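Local coordinates for protein putative malic enzyme ((S)-malate:NAD+ oxidoreductase (decarboxylating)) (Streptococcus pyogenes, PDB 2A9F) that probably catalyses the NAD-dependent oxidative decarboxylation of (S)-malate, as other malic enzymes do, using a divalent metal ion, at residues A173-F176 with N177-L181; G81-G84 with P85-M89. One frame throughout, in Å; residues are numbered along the deposited sequence.

Both contacts are local, each within one continuous run of chain, and they lie on opposite sides of the chain's centre, with about 27 Å between their nearest atoms. Interaction 1 stays on a single element, the last turns of helix 162-180 in the NAD-binding part, and is mostly buried; its chemistry is helical backbone bonding of uneven quality plus a serine hydroxyl turned back onto the backbone and a leucine beside a phenylalanine. Interaction 2, only partly buried, belongs to the N-terminal malic enzyme part and joins a loop to helix 85-102. There one weak backbone bond and an isoleucine-alanine contact do the work, and the second subunit packs against it, whereas interaction 1 touches no other chain.

Interaction 1: residues A173-F176 with N177-L181; sequences AAIF and NSLKL
F176 and L179 run side by side along one flank of the helix, pointing the same way, with L179 CD1 at the edge of the F176 ring, near its plane and 4.1 Å from CD2. L179 CG turns beside its own backbone N (chi1 -56°), which also sets L179 CG 4.4 Å from I175 CG1, so L179 touches both I175 and F176. On another side of the helix the S178 hydroxyl folds back: OG donates to A174 O at 2.9 Å, arriving only 17° from the carbonyl plane. The same oxygen takes a weak, bent bond from S178 N, so one residue grips it twice. This is the familiar serine-in-helix arrangement, a side chain returning to the carbonyl four residues earlier, here in the last turns of helix 162-180, a long helix of the NAD-binding part. Around these side chains the backbone repeats its i to i+4 bonding: N177 N to A173 O at 3.3 Å, L179 N to I175 O, modelled at a doubtfully short 2.5 Å, and K180 N weakly to F176 O. Farther out, S178 rests on V284 and F286 of strand 284-287, L186 covers I175, F176 and L179, and N177 ND2 is tied to T363 O.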
# COMPACT_ATOMS: atom_id res chain seq x y z
N ALA A 173 -3.88 15.03 27.52
CA ALA A 173 -5.25 14.75 27.95
C ALA A 173 -5.20 14.32 29.41
O ALA A 173 -6.12 14.62 30.18
CB ALA A 173 -5.87 13.65 27.10
N ALA A 174 -4.12 13.63 29.76
CA ALA A 174 -3.94 13.13 31.11
C ALA A 174 -3.76 14.27 32.12
O ALA A 174 -3.98 14.08 33.31
CB ALA A 174 -2.75 12.20 31.17
N ILE A 175 -3.36 15.45 31.66
CA ILE A 175 -3.21 16.53 32.62
C ILE A 175 -4.54 17.28 32.71
O ILE A 175 -4.95 17.66 33.80
CB ILE A 175 -2.02 17.52 32.30
CG1 ILE A 175 -2.51 18.70 31.47
CG2 ILE A 175 -0.89 16.80 31.58
CD1 ILE A 175 -1.51 19.82 31.44
N PHE A 176 -5.21 17.48 31.58
CA PHE A 176 -6.50 18.17 31.62
C PHE A 176 -7.31 17.52 32.75
O PHE A 176 -7.97 18.21 33.55
CB PHE A 176 -7.24 17.99 30.30
CG PHE A 176 -6.72 18.83 29.18
CD1 PHE A 176 -6.73 18.34 27.87
CD2 PHE A 176 -6.22 20.10 29.42
CE1 PHE A 176 -6.27 19.12 26.81
CE2 PHE A 176 -5.75 20.90 28.37
CZ PHE A 176 -5.77 20.40 27.06
N ASN A 177 -7.25 16.20 32.80
CA ASN A 177 -7.96 15.48 33.83
C ASN A 177 -7.25 15.59 35.16
O ASN A 177 -7.87 15.49 36.22
CB ASN A 177 -8.13 14.01 33.43
CG ASN A 177 -9.34 13.79 32.56
OD1 ASN A 177 -10.13 14.72 32.34
ND2 ASN A 177 -9.52 12.57 32.08
N SER A 178 -5.94 15.80 35.11
CA SER A 178 -5.19 15.96 36.34
C SER A 178 -5.49 17.32 36.96
O SER A 178 -5.56 17.45 38.17
CB SER A 178 -3.70 15.80 36.08
OG SER A 178 -3.37 14.42 36.17
N LEU A 179 -5.66 18.33 36.11
CA LEU A 179 -5.97 19.68 36.57
C LEU A 179 -7.22 19.60 37.45
O LEU A 179 -7.21 20.02 38.61
CB LEU A 179 -6.26 20.59 35.37
CG LEU A 179 -5.18 20.70 34.29
CD1 LEU A 179 -5.63 21.65 33.19
CD2 LEU A 179 -3.88 21.20 34.91
N LYS A 180 -8.28 19.04 36.87
CA LYS A 180 -9.56 18.87 37.54
C LYS A 180 -9.52 18.41 38.99
O LYS A 180 -10.05 19.10 39.87
CB LYS A 180 -10.43 17.89 36.75
CG LYS A 180 -10.90 18.40 35.40
CD LYS A 180 -11.78 19.63 35.55
CE LYS A 180 -12.47 19.96 34.23
NZ LYS A 180 -13.40 18.88 33.77
N LEU A 181 -8.92 17.25 39.25
CA LEU A 181 -8.87 16.72 40.61
C LEU A 181 -7.81 17.33 41.51
O LEU A 181 -7.38 16.72 42.48
CB LEU A 181 -8.72 15.19 40.60
CG LEU A 181 -7.46 14.50 40.08
CD1 LEU A 181 -7.66 12.97 40.09
CD2 LEU A 181 -7.17 14.98 38.68

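Interaction 2: residues G81-G84 with P85-M89; sequences GDIG and PEAAM
I83 has its CG1 in the crowded position between the backbone N and the carbonyl carbon (chi1 55°), and from there the chain runs on extended, carrying CD1 over to A87, where it lies 3.6 Å from CB. The A87 methyl points back at the loop, and several parts of I83 meet it. I83 CG1 is 3.8 Å from A87 CB. The backbone joins in as well, with I83 O 3.6 Å from A87 CB. I83 CD1 and I83 O thus both touch this methyl, from directions roughly at right angles. G84 makes the corner between I83 and the helix, its phi of 97° being a value that glycine adopts readily. The turn lays G84 O toward A88, whose N-H reaches it at 3.3 Å in a weak, bent bond (129° at the hydrogen). A88 N also lies 3.0 Å from P85 O, another weak bond, so this N-H is shared between two carbonyls, weakly to each. A88 CB is 3.6 Å from G84 O. The arrangement is a loop-to-helix junction, in which the chain turns at a Gly-Pro pair into helix 85-102. The second subunit packs against it, its K55 forming a salt bridge with E86 OE2 and its S48 hydroxyl bonding A87 O. The A88 side chain lies about 6 Å from that of D138, a magnesium ligand. On the sheet side, P85, A88 and M89 rest on V111 of strand 106-111, while backbone bonds to G74 link I83 and G84 to the loop that follows strand 67-72.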
# COMPACT_ATOMS: atom_id res chain seq x y z
N GLY A 81 15.09 -3.07 17.90
CA GLY A 81 15.97 -2.09 17.28
C GLY A 81 15.88 -2.08 15.77
O GLY A 81 14.91 -2.59 15.22
N ASP A 82 16.86 -1.50 15.09
CA ASP A 82 16.82 -1.50 13.64
C ASP A 82 16.91 -2.97 13.22
O ASP A 82 18.01 -3.52 13.11
CB ASP A 82 17.98 -0.70 13.06
CG ASP A 82 18.08 -0.79 11.55
OD1 ASP A 82 17.03 -0.98 10.88
OD2 ASP A 82 19.21 -0.66 11.03
N ILE A 83 15.75 -3.58 13.00
CA ILE A 83 15.66 -4.98 12.63
C ILE A 83 15.29 -5.20 11.17
O ILE A 83 15.17 -6.34 10.72
CB ILE A 83 14.62 -5.69 13.50
CG1 ILE A 83 13.28 -4.96 13.42
CG2 ILE A 83 15.10 -5.72 14.92
CD1 ILE A 83 12.15 -5.62 14.21
N GLY A 84 15.12 -4.11 10.43
CA GLY A 84 14.78 -4.24 9.02
C GLY A 84 13.30 -4.13 8.73
O GLY A 84 12.47 -4.31 9.62
N PRO A 85 12.93 -3.84 7.48
CA PRO A 85 11.52 -3.71 7.09
C PRO A 85 10.64 -4.97 7.25
O PRO A 85 9.55 -4.88 7.81
CB PRO A 85 11.60 -3.20 5.65
CG PRO A 85 12.95 -3.72 5.16
CD PRO A 85 13.82 -3.49 6.35
N GLU A 86 11.11 -6.13 6.78
CA GLU A 86 10.31 -7.36 6.92
C GLU A 86 9.94 -7.67 8.37
O GLU A 86 8.77 -7.93 8.67
CB GLU A 86 11.04 -8.57 6.33
CG GLU A 86 11.19 -8.54 4.82
CD GLU A 86 12.57 -8.09 4.37
OE1 GLU A 86 13.16 -7.20 5.03
OE2 GLU A 86 13.07 -8.63 3.35
N ALA A 87 10.93 -7.63 9.26
CA ALA A 87 10.71 -7.91 10.68
C ALA A 87 9.75 -6.90 11.32
O ALA A 87 9.12 -7.19 12.33
CB ALA A 87 12.04 -7.90 11.43
N ALA A 88 9.64 -5.72 10.71
CA ALA A 88 8.76 -4.69 11.22
C ALA A 88 7.29 -4.93 10.84
O ALA A 88 6.38 -4.62 11.62
CB ALA A 88 9.21 -3.33 10.70
N MET A 89 7.07 -5.51 9.66
CA MET A 89 5.73 -5.75 9.14
C MET A 89 4.68 -6.21 10.17
O MET A 89 3.59 -5.65 10.22
CB MET A 89 5.81 -6.71 7.95
CG MET A 89 4.69 -6.53 6.91
SD MET A 89 4.76 -5.07 5.84
CE MET A 89 4.75 -3.80 6.94